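Local coordinates for protein vanadium-dependent haloperoxidase (Zobellia galactanivorans, PDB 4CIT) that probably oxidises iodide with hydrogen peroxide, using a bound vanadate cofactor, as a bacterial vanadium-dependent iodoperoxidase, at residues Y74-A79 with L110-A115; D82-L87 with T310-T315. All coordinates share one frame; numbering follows the deposited sequence.

Interaction 1. Residues Y74-A79 with L110-A115; sequences YEIVAA and LAAVVA. With NA (sodium ion), chain G.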
loop_
_atom_site.group_PDB
_atom_site.type_symbol
_atom_site.label_atom_id
_atom_site.label_comp_id
_atom_site.label_asym_id
_atom_site.label_seq_id
_atom_site.Cartn_x
_atom_site.Cartn_y
_atom_site.Cartn_z
ATOM N N TYR A 74 -15.704 -1.801 -5.971
ATOM C CA TYR A 74 -15.494 -2.417 -7.270
ATOM C C TYR A 74 -16.511 -3.471 -7.550
ATOM O O TYR A 74 -17.102 -3.546 -8.653
ATOM C CB TYR A 74 -14.061 -3.046 -7.373
ATOM C CG TYR A 74 -13.888 -3.743 -8.715
ATOM C CD1 TYR A 74 -13.614 -3.006 -9.842
ATOM C CD2 TYR A 74 -14.127 -5.134 -8.829
ATOM C CE1 TYR A 74 -13.637 -3.576 -11.087
ATOM C CE2 TYR A 74 -14.099 -5.741 -10.083
ATOM C CZ TYR A 74 -13.730 -4.957 -11.183
ATOM O OH TYR A 74 -13.673 -5.540 -12.432
ATOM N N GLU A 75 -16.843 -4.291 -6.542
ATOM C CA GLU A 75 -17.901 -5.280 -6.804
ATOM C C GLU A 75 -19.259 -4.678 -7.238
ATOM O O GLU A 75 -20.007 -5.251 -8.043
ATOM C CB GLU A 75 -18.103 -6.259 -5.650
ATOM C CG GLU A 75 -16.919 -7.190 -5.441
ATOM C CD GLU A 75 -16.719 -8.115 -6.686
ATOM O OE1 GLU A 75 -17.593 -8.985 -7.039
ATOM O OE2 GLU A 75 -15.791 -7.851 -7.433
ATOM N N ILE A 76 -19.613 -3.602 -6.652
ATOM C CA ILE A 76 -20.848 -2.837 -7.054
ATOM C C ILE A 76 -20.810 -2.406 -8.499
ATOM O O ILE A 76 -21.753 -2.667 -9.304
ATOM C CB ILE A 76 -21.173 -1.723 -6.082
ATOM C CG1 ILE A 76 -21.628 -2.291 -4.744
ATOM C CG2 ILE A 76 -22.290 -0.835 -6.702
ATOM C CD1 ILE A 76 -21.641 -1.249 -3.616
ATOM N N VAL A 77 -19.681 -1.831 -8.884
ATOM C CA VAL A 77 -19.434 -1.526 -10.273
ATOM C C VAL A 77 -19.495 -2.708 -11.195
ATOM O O VAL A 77 -20.225 -2.661 -12.208
ATOM C CB VAL A 77 -18.123 -0.770 -10.447
ATOM C CG1 VAL A 77 -17.782 -0.587 -11.908
ATOM C CG2 VAL A 77 -18.235 0.542 -9.786
ATOM N N ALA A 78 -18.828 -3.809 -10.876
ATOM C CA ALA A 78 -18.811 -5.026 -11.679
ATOM C C ALA A 78 -20.242 -5.658 -11.848
ATOM O O ALA A 78 -20.591 -6.194 -12.900
ATOM C CB ALA A 78 -17.899 -6.038 -11.106
ATOM N N ALA A 79 -21.027 -5.513 -10.838
ATOM C CA ALA A 79 -22.334 -6.147 -10.872
ATOM C C ALA A 79 -23.254 -5.400 -11.850
ATOM O O ALA A 79 -24.330 -5.921 -12.265
ATOM C CB ALA A 79 -22.922 -6.109 -9.492
ATOM N N LEU A 110 -23.098 5.913 -6.188
ATOM C CA LEU A 110 -23.423 6.355 -4.836
ATOM C C LEU A 110 -23.296 5.139 -3.868
ATOM O O LEU A 110 -22.689 5.212 -2.834
ATOM C CB LEU A 110 -24.831 6.980 -4.847
ATOM C CG LEU A 110 -25.371 7.510 -3.525
ATOM C CD1 LEU A 110 -24.465 8.589 -3.016
ATOM C CD2 LEU A 110 -26.787 8.032 -3.688
ATOM N N ALA A 111 -23.900 4.021 -4.205
ATOM C CA ALA A 111 -23.804 2.823 -3.372
ATOM C C ALA A 111 -22.382 2.400 -3.145
ATOM O O ALA A 111 -22.009 2.086 -2.018
ATOM C CB ALA A 111 -24.589 1.673 -3.923
ATOM N N ALA A 112 -21.566 2.511 -4.201
ATOM C CA ALA A 112 -20.124 2.127 -4.130
ATOM C C ALA A 112 -19.395 3.031 -3.139
ATOM O O ALA A 112 -18.573 2.512 -2.368
ATOM C CB ALA A 112 -19.501 2.181 -5.499
ATOM N N VAL A 113 -19.617 4.354 -3.183
ATOM C CA VAL A 113 -19.000 5.294 -2.217
ATOM C C VAL A 113 -19.454 4.999 -0.786
ATOM O O VAL A 113 -18.657 5.000 0.139
ATOM C CB VAL A 113 -19.142 6.788 -2.571
ATOM C CG1 VAL A 113 -18.431 7.600 -1.509
ATOM C CG2 VAL A 113 -18.547 6.981 -3.987
ATOM N N VAL A 114 -20.703 4.675 -0.614
ATOM C CA VAL A 114 -21.252 4.362 0.707
ATOM C C VAL A 114 -20.569 3.131 1.248
ATOM O O VAL A 114 -20.131 3.098 2.392
ATOM C CB VAL A 114 -22.803 4.106 0.597
ATOM C CG1 VAL A 114 -23.344 3.341 1.787
ATOM C CG2 VAL A 114 -23.590 5.421 0.561
ATOM N N ALA A 115 -20.462 2.089 0.404
ATOM C CA ALA A 115 -19.727 0.836 0.825
ATOM C C ALA A 115 -18.259 1.132 1.238
ATOM O O ALA A 115 -17.764 0.628 2.286
ATOM C CB ALA A 115 -19.825 -0.190 -0.271
HETATM NA NA NA G . -19.878 -6.687 -14.943
HETATM O O HOH W 1 -19.788 -9.307 -13.732
HETATM O O HOH W 2 -22.085 -6.935 -15.663
HETATM O O HOH W 3 -19.369 -7.890 -16.942
#

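Interaction 2. Residues D82-L87 with T310-T315; sequences DNYNSL and TLFAYT. With NA (sodium ion), chain G.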
loop_
_atom_site.group_PDB
_atom_site.type_symbol
_atom_site.label_atom_id
_atom_site.label_comp_id
_atom_site.label_asym_id
_atom_site.label_seq_id
_atom_site.Cartn_x
_atom_site.Cartn_y
_atom_site.Cartn_z
ATOM N N ASP A 82 -21.242 -3.890 -17.570
ATOM C CA ASP A 82 -20.827 -5.019 -18.366
ATOM C C ASP A 82 -19.402 -4.928 -18.903
ATOM O O ASP A 82 -18.980 -5.896 -19.539
ATOM C CB ASP A 82 -21.741 -5.146 -19.644
ATOM C CG ASP A 82 -23.130 -5.487 -19.298
ATOM O OD1 ASP A 82 -23.337 -6.092 -18.219
ATOM O OD2 ASP A 82 -23.996 -5.173 -20.121
ATOM N N ASN A 83 -18.663 -3.848 -18.662
ATOM C CA ASN A 83 -17.278 -3.843 -19.030
ATOM C C ASN A 83 -16.287 -4.422 -17.959
ATOM O O ASN A 83 -15.092 -4.510 -18.237
ATOM C CB ASN A 83 -16.823 -2.430 -19.351
ATOM C CG ASN A 83 -17.676 -1.758 -20.448
ATOM O OD1 ASN A 83 -18.438 -0.834 -20.203
ATOM N ND2 ASN A 83 -17.593 -2.254 -21.579
ATOM N N TYR A 84 -16.748 -4.712 -16.730
ATOM C CA TYR A 84 -15.882 -5.095 -15.611
ATOM C C TYR A 84 -16.385 -6.346 -15.008
ATOM O O TYR A 84 -17.578 -6.436 -14.742
ATOM C CB TYR A 84 -15.837 -3.979 -14.549
ATOM C CG TYR A 84 -15.160 -2.791 -15.045
ATOM C CD1 TYR A 84 -13.754 -2.734 -15.087
ATOM C CD2 TYR A 84 -15.876 -1.723 -15.558
ATOM C CE1 TYR A 84 -13.103 -1.642 -15.693
ATOM C CE2 TYR A 84 -15.240 -0.592 -16.107
ATOM C CZ TYR A 84 -13.854 -0.542 -16.113
ATOM O OH TYR A 84 -13.283 0.573 -16.682
ATOM N N ASN A 85 -15.527 -7.344 -14.852
ATOM C CA ASN A 85 -15.905 -8.621 -14.263
ATOM C C ASN A 85 -15.790 -8.648 -12.780
ATOM O O ASN A 85 -14.882 -8.024 -12.220
ATOM C CB ASN A 85 -15.060 -9.777 -14.767
ATOM C CG ASN A 85 -15.229 -10.043 -16.241
ATOM O OD1 ASN A 85 -16.226 -9.681 -16.900
ATOM N ND2 ASN A 85 -14.244 -10.674 -16.776
ATOM N N SER A 86 -16.639 -9.429 -12.105
ATOM C CA SER A 86 -16.568 -9.555 -10.675
ATOM C C SER A 86 -15.296 -10.269 -10.220
ATOM O O SER A 86 -14.791 -11.140 -10.949
ATOM C CB SER A 86 -17.776 -10.348 -10.216
ATOM O OG SER A 86 -17.716 -10.650 -8.842
ATOM N N LEU A 87 -14.782 -9.874 -9.059
ATOM C CA LEU A 87 -13.629 -10.504 -8.418
ATOM C C LEU A 87 -14.061 -11.730 -7.634
ATOM O O LEU A 87 -13.238 -12.461 -7.049
ATOM C CB LEU A 87 -12.878 -9.483 -7.528
ATOM C CG LEU A 87 -12.061 -8.524 -8.363
ATOM C CD1 LEU A 87 -11.570 -7.430 -7.462
ATOM C CD2 LEU A 87 -10.923 -9.243 -9.103
ATOM N N THR A 310 -11.395 4.441 -12.685
ATOM C CA THR A 310 -10.651 4.844 -11.435
ATOM C C THR A 310 -10.682 3.716 -10.414
ATOM O O THR A 310 -9.657 3.352 -9.827
ATOM C CB THR A 310 -11.209 6.132 -10.836
ATOM O OG1 THR A 310 -11.031 7.165 -11.765
ATOM C CG2 THR A 310 -10.479 6.538 -9.516
ATOM N N LEU A 311 -11.877 3.190 -10.105
ATOM C CA LEU A 311 -12.005 2.074 -9.167
ATOM C C LEU A 311 -11.338 0.831 -9.524
ATOM O O LEU A 311 -10.703 0.195 -8.719
ATOM C CB LEU A 311 -13.475 1.863 -8.883
ATOM C CG LEU A 311 -13.904 1.134 -7.689
ATOM C CD1 LEU A 311 -13.128 1.511 -6.409
ATOM C CD2 LEU A 311 -15.419 1.375 -7.566
ATOM N N PHE A 312 -11.410 0.449 -10.801
ATOM C CA PHE A 312 -10.631 -0.602 -11.347
ATOM C C PHE A 312 -9.151 -0.435 -11.039
ATOM O O PHE A 312 -8.523 -1.367 -10.538
ATOM C CB PHE A 312 -10.887 -0.602 -12.832
ATOM C CG PHE A 312 -9.945 -1.395 -13.657
ATOM C CD1 PHE A 312 -10.052 -2.735 -13.766
ATOM C CD2 PHE A 312 -9.024 -0.740 -14.454
ATOM C CE1 PHE A 312 -9.176 -3.457 -14.592
ATOM C CE2 PHE A 312 -8.213 -1.432 -15.321
ATOM C CZ PHE A 312 -8.239 -2.787 -15.361
ATOM N N ALA A 313 -8.615 0.697 -11.315
ATOM C CA ALA A 313 -7.241 0.898 -11.103
ATOM C C ALA A 313 -6.833 0.820 -9.594
ATOM O O ALA A 313 -5.816 0.156 -9.187
ATOM C CB ALA A 313 -6.800 2.199 -11.685
ATOM N N TYR A 314 -7.632 1.508 -8.755
ATOM C CA TYR A 314 -7.338 1.494 -7.335
ATOM C C TYR A 314 -7.465 0.095 -6.731
ATOM O O TYR A 314 -6.726 -0.292 -5.827
ATOM C CB TYR A 314 -8.229 2.443 -6.530
ATOM C CG TYR A 314 -8.164 3.868 -6.869
ATOM C CD1 TYR A 314 -7.236 4.376 -7.722
ATOM C CD2 TYR A 314 -9.012 4.756 -6.259
ATOM C CE1 TYR A 314 -7.180 5.754 -7.982
ATOM C CE2 TYR A 314 -8.953 6.134 -6.475
ATOM C CZ TYR A 314 -8.040 6.612 -7.394
ATOM O OH TYR A 314 -8.023 7.959 -7.738
ATOM N N THR A 315 -8.422 -0.692 -7.219
ATOM C CA THR A 315 -8.613 -2.014 -6.729
ATOM C C THR A 315 -7.549 -2.949 -7.110
ATOM O O THR A 315 -6.990 -3.673 -6.242
ATOM C CB THR A 315 -10.008 -2.520 -7.157
ATOM O OG1 THR A 315 -10.984 -1.572 -6.664
ATOM C CG2 THR A 315 -10.279 -3.845 -6.489
HETATM NA NA NA G . -19.878 -6.687 -14.943
HETATM O O HOH W 2 -22.085 -6.935 -15.663
HETATM O O HOH W 3 -19.369 -7.890 -16.942
HETATM O O HOH W 1 -19.788 -9.307 -13.732
#

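Interaction 1. Residues Y74-A79 with L110-A115
Ile76 reaches across to Ala111, Ala112 and Ala115, and this one side chain makes all the close apolar contacts between the two helices. Its CG1 branch lies anti to the carbonyl carbon (chi1 -69°) and extends to CD1, which lands on the backbone of the other helix, 3.7 Å from Ala112 CA. Ile76 CD1 also lies 4.0 Å from Ala115 CB and 4.2 Å from Ala111 CB, two methyls one helical turn apart. The other branch meets the remaining alanine, Ile76 CG2 being 4.3 Å from Ala112 CB. Val159 of helix 146-167 also touches Ile76.

Near the C-terminal end of segment 74-79, Ala78 O binds a sodium ion at 2.2 Å; Asn81 O and Tyr84 O, with three waters, are its other ligands.

The two axes run nearly antiparallel, at 158°, and approach to 8.7 Å, a spacing that the small alanines permit. This is antiparallel helix packing with a large residue set against an alanine surface, joining helices 59-80 and 108-123 in the mainly helical vanadium haloperoxidase fold.

Interaction 2. Residues D82-L87 with T310-T315
Tyr84 and Phe312 come opposite one another with their CA atoms 8.1 Å apart, and Leu87 and Thr315 with theirs 10.0 Å apart, as the irregular loop 82-87 passes beside helical segment 310-315. At that separation the side chains do the touching.

The two aromatic side chains cross at about a right angle. Tyr84 CE1 lies 3.8 Å from Phe312 CB and about as close to CG and CD1 of the same residue. The ring planes are inclined at 50°, with the centroids of Tyr84 and Phe312 5.5 Å apart, an oblique pairing. Phe312 has its CG anti to the backbone N (chi1 166°), which carries the ring out from the helix to the tyrosine.

Further along, Leu87 and Thr315 slide past each other in opposite directions, with Leu87 CD1 3.9 Å from Thr315 CG2. The threonine hydroxyl turns back to its own helix, where Thr315 OG1 donates to Leu311 O at 2.7 Å. That carbonyl also accepts from Thr315 N, on the opposite face of its plane. Replacing Thr315 by an alanine would probably leave Leu87 CD1 without its methyl partner and take one of the two donors from Leu311 O. Tyr74 of helix 59-80 packs against Tyr84, Leu87 and Thr315.

On the loop's backbone, Tyr84 O binds the sodium ion at 2.3 Å. Asp82 OD1 accepts a hydrogen bond from one of the ion's waters. The chemistry is thus divided: apolar side chains meet the helix, while the Tyr84 carbonyl binds the cation directly and the Asp82 carboxylate reaches it through a water.

Overall arrangement
Interactions 1 and 2 lie side by side, their centres about 10 Å apart, on the same side of the chain's centre. Their segments alternate along the chain: 74-79, 82-87, 110-115, then 310-315. Helix 59-80 leads into the loop of interaction 2, and both contacts share the sodium ion and its three waters. Probable hydrogen bonds tie the helix to that loop, Glu75 OE1 pairing with Ser86 OG and Tyr74 OH with Asn85 O. Between them, the two contacts connect this helix-and-loop unit to helix 108-123 and to helix 307-335, much of which belongs to the PAP2 region. The sodium site sits at this helix-to-loop junction and shares no residue with the vanadate pocket.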